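Local coordinates for protein sphingomyelinase C (Streptomyces griseocarneus, PDB 7CNE) that is a bacterial sphingomyelinase C, a single-chain enzyme of the endonuclease/exonuclease/phosphatase family with a DNase I-like fold, at residues His222-Tyr236 / Tyr282-Ile294. Residues are numbered along the deposited sequence; the frame is centred on the assembly and turned at random.
Sequences HPYSFDTKENSIAAY and YTYTDLSGHYPVI
Asp286 OD1 is gripped twice by Ser232, which opens helix 232-237: Ser232 OG donates to the anti lone pair of Asp286 OD1 (2.7 Å), and Ser232 N reaches it from above the carboxylate plane (2.8 Å). Serine suits because its short hydroxyl, lodged between backbone N and carbonyl carbon (chi1 65°), also accepts from Thr285 N. A water accepting from Tyr291 OH, itself a partner of Gln267, donates to Asp286 OD2 and Glu230 O. Asn231, the N-cap, offers acceptor and donor: OD1 takes Ala234 N, ND2 donates to Ser288 O (2.9 Å). Ile233 lays CD1 on Asp286 O and Ser288 CA and CG1 on Tyr284 CD2; Gly289, lacking a side chain, lets Phe226 and Asn231 close in.

In this DNase I-like fold, 282-294 leads from a hairpin into strand 293-297, between strands 12-19 and 261-265 of one large sheet. Ser225 O accepts from Tyr291 N (2.8 Å). Phe226 CD1 lies over the inclined His290 imidazole, whose ND1 bonds Asp247 and NE2 a bound succinic acid. Tyr291 gives its edge to His222 in an offset edge-to-face pair (planes at 87°); Asp227 OD2 holds His222 NE2 and salt-bridges Arg243. Tyr284 OH sits over a face of Tyr236.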
loop_
_atom_site.group_PDB
_atom_site.type_symbol
_atom_site.label_atom_id
_atom_site.label_comp_id
_atom_site.label_asym_id
_atom_site.label_seq_id
_atom_site.Cartn_x
_atom_site.Cartn_y
_atom_site.Cartn_z
ATOM N N HIS A 222 -4.949 -11.954 12.069
ATOM C CA HIS A 222 -5.818 -12.708 11.180
ATOM C C HIS A 222 -4.995 -13.325 10.050
ATOM O O HIS A 222 -4.021 -12.714 9.584
ATOM C CB HIS A 222 -6.912 -11.795 10.626
ATOM C CG HIS A 222 -8.016 -12.527 9.932
ATOM N ND1 HIS A 222 -8.917 -13.326 10.606
ATOM C CD2 HIS A 222 -8.374 -12.574 8.626
ATOM C CE1 HIS A 222 -9.781 -13.836 9.742
ATOM N NE2 HIS A 222 -9.472 -13.397 8.536
ATOM N N PRO A 223 -5.321 -14.551 9.616
ATOM C CA PRO A 223 -4.498 -15.205 8.587
ATOM C C PRO A 223 -4.552 -14.547 7.215
ATOM O O PRO A 223 -3.621 -14.758 6.432
ATOM C CB PRO A 223 -5.069 -16.632 8.529
ATOM C CG PRO A 223 -6.432 -16.523 9.144
ATOM C CD PRO A 223 -6.297 -15.481 10.203
ATOM N N TYR A 224 -5.592 -13.777 6.881
ATOM C CA TYR A 224 -5.794 -13.313 5.506
ATOM C C TYR A 224 -6.083 -11.819 5.483
ATOM O O TYR A 224 -7.173 -11.394 5.877
ATOM C CB TYR A 224 -6.944 -14.064 4.833
ATOM C CG TYR A 224 -6.847 -15.568 4.922
ATOM C CD1 TYR A 224 -5.930 -16.277 4.148
ATOM C CD2 TYR A 224 -7.682 -16.283 5.774
ATOM C CE1 TYR A 224 -5.844 -17.661 4.229
ATOM C CE2 TYR A 224 -7.605 -17.659 5.862
ATOM C CZ TYR A 224 -6.687 -18.342 5.086
ATOM O OH TYR A 224 -6.619 -19.711 5.183
ATOM N N SER A 225 -5.143 -11.024 4.963
ATOM C CA SER A 225 -5.424 -9.600 4.820
ATOM C C SER A 225 -6.366 -9.301 3.658
ATOM O O SER A 225 -6.854 -8.170 3.558
ATOM C CB SER A 225 -4.116 -8.811 4.664
ATOM O OG SER A 225 -3.588 -8.957 3.362
ATOM N N PHE A 226 -6.637 -10.275 2.767
ATOM C CA PHE A 226 -7.680 -10.134 1.741
ATOM C C PHE A 226 -8.634 -11.326 1.871
ATOM O O PHE A 226 -8.535 -12.311 1.129
ATOM C CB PHE A 226 -7.100 -10.023 0.338
ATOM C CG PHE A 226 -8.120 -9.634 -0.690
ATOM C CD1 PHE A 226 -8.698 -8.373 -0.660
ATOM C CD2 PHE A 226 -8.526 -10.533 -1.666
ATOM C CE1 PHE A 226 -9.653 -8.004 -1.592
ATOM C CE2 PHE A 226 -9.483 -10.170 -2.601
ATOM C CZ PHE A 226 -10.043 -8.907 -2.562
ATOM N N ASP A 227 -9.575 -11.218 2.812
ATOM C CA ASP A 227 -10.421 -12.342 3.218
ATOM C C ASP A 227 -11.736 -12.270 2.450
ATOM O O ASP A 227 -12.677 -11.586 2.861
ATOM C CB ASP A 227 -10.651 -12.325 4.728
ATOM C CG ASP A 227 -11.182 -13.657 5.252
ATOM O OD1 ASP A 227 -11.956 -14.315 4.526
ATOM O OD2 ASP A 227 -10.819 -14.045 6.385
ATOM N N THR A 228 -11.800 -12.999 1.333
ATOM C CA THR A 228 -13.004 -13.080 0.517
ATOM C C THR A 228 -14.175 -13.771 1.216
ATOM O O THR A 228 -15.267 -13.838 0.640
ATOM C CB THR A 228 -12.672 -13.818 -0.780
ATOM O OG1 THR A 228 -12.091 -15.085 -0.450
ATOM C CG2 THR A 228 -11.657 -13.014 -1.580
ATOM N N LYS A 229 -13.989 -14.294 2.425
ATOM C CA LYS A 229 -15.107 -14.867 3.168
ATOM C C LYS A 229 -15.602 -13.946 4.281
ATOM O O LYS A 229 -16.793 -13.612 4.318
ATOM C CB LYS A 229 -14.715 -16.234 3.740
ATOM C CG LYS A 229 -15.787 -16.864 4.624
ATOM C CD LYS A 229 -15.249 -18.074 5.382
ATOM C CE LYS A 229 -16.380 -18.955 5.903
ATOM N NZ LYS A 229 -17.425 -18.153 6.608
ATOM N N GLU A 230 -14.701 -13.481 5.159
ATOM C CA GLU A 230 -15.073 -12.705 6.340
ATOM C C GLU A 230 -15.119 -11.197 6.116
ATOM O O GLU A 230 -15.733 -10.487 6.920
ATOM C CB GLU A 230 -14.102 -12.994 7.488
ATOM C CG GLU A 230 -14.151 -14.432 7.987
ATOM C CD GLU A 230 -13.267 -14.678 9.202
ATOM O OE1 GLU A 230 -13.147 -13.784 10.073
ATOM O OE2 GLU A 230 -12.682 -15.781 9.290
ATOM N N ASN A 231 -14.463 -10.677 5.083
ATOM C CA ASN A 231 -14.516 -9.248 4.796
ATOM C C ASN A 231 -15.705 -8.988 3.875
ATOM O O ASN A 231 -15.796 -9.579 2.795
ATOM C CB ASN A 231 -13.201 -8.759 4.176
ATOM C CG ASN A 231 -13.226 -7.274 3.849
ATOM O OD1 ASN A 231 -13.953 -6.849 2.955
ATOM N ND2 ASN A 231 -12.442 -6.480 4.578
ATOM N N SER A 232 -16.610 -8.095 4.297
ATOM C CA SER A 232 -17.885 -7.934 3.595
ATOM C C SER A 232 -17.717 -7.327 2.202
ATOM O O SER A 232 -18.477 -7.674 1.286
ATOM C CB SER A 232 -18.848 -7.091 4.440
ATOM O OG SER A 232 -18.380 -5.767 4.617
ATOM N N ILE A 233 -16.735 -6.439 2.008
ATOM C CA ILE A 233 -16.484 -5.899 0.669
ATOM C C ILE A 233 -15.819 -6.946 -0.222
ATOM O O ILE A 233 -16.218 -7.147 -1.377
ATOM C CB ILE A 233 -15.638 -4.613 0.750
ATOM C CG1 ILE A 233 -16.438 -3.497 1.426
ATOM C CG2 ILE A 233 -15.168 -4.192 -0.664
ATOM C CD1 ILE A 233 -15.645 -2.217 1.668
ATOM N N ALA A 234 -14.782 -7.620 0.288
ATOM C CA ALA A 234 -14.108 -8.621 -0.535
ATOM C C ALA A 234 -15.058 -9.756 -0.898
ATOM O O ALA A 234 -15.013 -10.277 -2.021
ATOM C CB ALA A 234 -12.869 -9.166 0.177
ATOM N N ALA A 235 -15.932 -10.147 0.040
ATOM C CA ALA A 235 -16.880 -11.224 -0.227
ATOM C C ALA A 235 -17.900 -10.835 -1.290
ATOM O O ALA A 235 -18.348 -11.693 -2.058
ATOM C CB ALA A 235 -17.595 -11.635 1.061
ATOM N N TYR A 236 -18.275 -9.557 -1.350
ATOM C CA TYR A 236 -19.203 -9.109 -2.381
ATOM C C TYR A 236 -18.539 -9.075 -3.752
ATOM O O TYR A 236 -19.162 -9.426 -4.759
ATOM C CB TYR A 236 -19.751 -7.730 -2.031
ATOM C CG TYR A 236 -20.594 -7.127 -3.125
ATOM C CD1 TYR A 236 -21.849 -7.646 -3.422
ATOM C CD2 TYR A 236 -20.136 -6.052 -3.872
ATOM C CE1 TYR A 236 -22.633 -7.102 -4.424
ATOM C CE2 TYR A 236 -20.914 -5.501 -4.879
ATOM C CZ TYR A 236 -22.162 -6.033 -5.150
ATOM O OH TYR A 236 -22.946 -5.498 -6.149
ATOM N N TYR A 282 -27.270 -2.282 -0.503
ATOM C CA TYR A 282 -26.193 -3.146 -0.046
ATOM C C TYR A 282 -25.574 -2.534 1.201
ATOM O O TYR A 282 -25.237 -1.344 1.208
ATOM C CB TYR A 282 -25.132 -3.332 -1.137
ATOM C CG TYR A 282 -25.631 -4.048 -2.372
ATOM C CD1 TYR A 282 -25.705 -5.436 -2.411
ATOM C CD2 TYR A 282 -26.024 -3.337 -3.503
ATOM C CE1 TYR A 282 -26.161 -6.099 -3.544
ATOM C CE2 TYR A 282 -26.475 -3.991 -4.643
ATOM C CZ TYR A 282 -26.543 -5.372 -4.656
ATOM O OH TYR A 282 -26.996 -6.032 -5.778
ATOM N N THR A 283 -25.434 -3.336 2.254
ATOM C CA THR A 283 -24.864 -2.879 3.516
ATOM C C THR A 283 -23.556 -3.614 3.784
ATOM O O THR A 283 -23.497 -4.839 3.677
ATOM C CB THR A 283 -25.845 -3.086 4.676
ATOM O OG1 THR A 283 -27.012 -2.280 4.461
ATOM C CG2 THR A 283 -25.198 -2.672 5.997
ATOM N N TYR A 284 -22.519 -2.861 4.138
ATOM C CA TYR A 284 -21.198 -3.410 4.402
ATOM C C TYR A 284 -20.755 -3.043 5.812
ATOM O O TYR A 284 -21.215 -2.053 6.389
ATOM C CB TYR A 284 -20.173 -2.895 3.382
ATOM C CG TYR A 284 -20.561 -3.225 1.958
ATOM C CD1 TYR A 284 -21.285 -2.326 1.185
ATOM C CD2 TYR A 284 -20.224 -4.451 1.401
ATOM C CE1 TYR A 284 -21.656 -2.637 -0.127
ATOM C CE2 TYR A 284 -20.584 -4.768 0.099
ATOM C CZ TYR A 284 -21.300 -3.858 -0.655
ATOM O OH TYR A 284 -21.652 -4.185 -1.943
ATOM N N THR A 285 -19.849 -3.856 6.363
ATOM C CA THR A 285 -19.321 -3.628 7.705
ATOM C C THR A 285 -17.799 -3.601 7.702
ATOM O O THR A 285 -17.169 -3.932 8.708
ATOM C CB THR A 285 -19.831 -4.681 8.694
ATOM O OG1 THR A 285 -19.794 -5.974 8.085
ATOM C CG2 THR A 285 -21.266 -4.360 9.151
ATOM N N ASP A 286 -17.193 -3.219 6.574
ATOM C CA ASP A 286 -15.753 -3.003 6.492
ATOM C C ASP A 286 -15.490 -1.742 5.690
ATOM O O ASP A 286 -16.298 -1.355 4.840
ATOM C CB ASP A 286 -15.011 -4.176 5.842
ATOM C CG ASP A 286 -15.236 -5.478 6.576
ATOM O OD1 ASP A 286 -16.255 -6.140 6.295
ATOM O OD2 ASP A 286 -14.402 -5.826 7.438
ATOM N N LEU A 287 -14.351 -1.103 5.966
ATOM C CA LEU A 287 -14.018 0.139 5.286
ATOM C C LEU A 287 -13.292 -0.098 3.967
ATOM O O LEU A 287 -13.148 0.838 3.172
ATOM C CB LEU A 287 -13.183 1.034 6.205
ATOM C CG LEU A 287 -13.963 1.572 7.415
ATOM C CD1 LEU A 287 -13.079 2.434 8.307
ATOM C CD2 LEU A 287 -15.181 2.357 6.958
ATOM N N SER A 288 -12.853 -1.320 3.711
ATOM C CA SER A 288 -12.269 -1.681 2.426
ATOM C C SER A 288 -12.286 -3.197 2.335
ATOM O O SER A 288 -12.707 -3.889 3.269
ATOM C CB SER A 288 -10.857 -1.105 2.258
ATOM O OG SER A 288 -9.888 -1.875 2.930
ATOM N N GLY A 289 -11.843 -3.712 1.188
ATOM C CA GLY A 289 -11.774 -5.146 1.011
ATOM C C GLY A 289 -10.575 -5.803 1.652
ATOM O O GLY A 289 -10.546 -7.032 1.768
ATOM N N HIS A 290 -9.593 -5.011 2.077
ATOM C CA HIS A 290 -8.414 -5.504 2.772
ATOM C C HIS A 290 -8.539 -5.242 4.273
ATOM O O HIS A 290 -9.302 -4.381 4.721
ATOM C CB HIS A 290 -7.144 -4.830 2.240
ATOM C CG HIS A 290 -6.750 -5.271 0.860
ATOM N ND1 HIS A 290 -5.598 -5.985 0.607
ATOM C CD2 HIS A 290 -7.345 -5.085 -0.344
ATOM C CE1 HIS A 290 -5.503 -6.225 -0.689
ATOM N NE2 HIS A 290 -6.554 -5.694 -1.288
ATOM N N TYR A 291 -7.791 -5.980 5.026
ATOM C CA TYR A 291 -7.556 -5.589 6.400
ATOM C C TYR A 291 -6.253 -4.808 6.508
ATOM O O TYR A 291 -5.292 -5.088 5.785
ATOM C CB TYR A 291 -7.488 -6.817 7.313
ATOM C CG TYR A 291 -8.803 -7.564 7.404
ATOM C CD1 TYR A 291 -9.998 -6.887 7.663
ATOM C CD2 TYR A 291 -8.851 -8.946 7.231
ATOM C CE1 TYR A 291 -11.213 -7.584 7.753
ATOM C CE2 TYR A 291 -10.051 -9.643 7.312
ATOM C CZ TYR A 291 -11.223 -8.959 7.572
ATOM O OH TYR A 291 -12.405 -9.664 7.652
ATOM N N PRO A 292 -6.199 -3.823 7.402
ATOM C CA PRO A 292 -4.934 -3.133 7.661
ATOM C C PRO A 292 -3.892 -4.086 8.231
ATOM O O PRO A 292 -4.203 -5.038 8.954
ATOM C CB PRO A 292 -5.321 -2.057 8.684
ATOM C CG PRO A 292 -6.511 -2.658 9.408
ATOM C CD PRO A 292 -7.275 -3.362 8.299
ATOM N N VAL A 293 -2.637 -3.827 7.881
ATOM C CA VAL A 293 -1.499 -4.545 8.435
ATOM C C VAL A 293 -0.649 -3.534 9.189
ATOM O O VAL A 293 -0.233 -2.516 8.621
ATOM C CB VAL A 293 -0.682 -5.252 7.341
ATOM C CG1 VAL A 293 0.647 -5.760 7.906
ATOM C CG2 VAL A 293 -1.499 -6.384 6.744
ATOM N N ILE A 294 -0.411 -3.799 10.464
ATOM C CA ILE A 294 0.390 -2.928 11.307
ATOM C C ILE A 294 1.683 -3.660 11.615
ATOM O O ILE A 294 1.667 -4.799 12.101
ATOM C CB ILE A 294 -0.355 -2.527 12.586
ATOM C CG1 ILE A 294 -1.544 -1.629 12.224
ATOM C CG2 ILE A 294 0.607 -1.816 13.553
ATOM C CD1 ILE A 294 -2.563 -1.484 13.323
HETATM O O HOH W 1 -9.922 -8.520 3.947
HETATM O O HOH W 2 -14.519 -8.204 8.371
#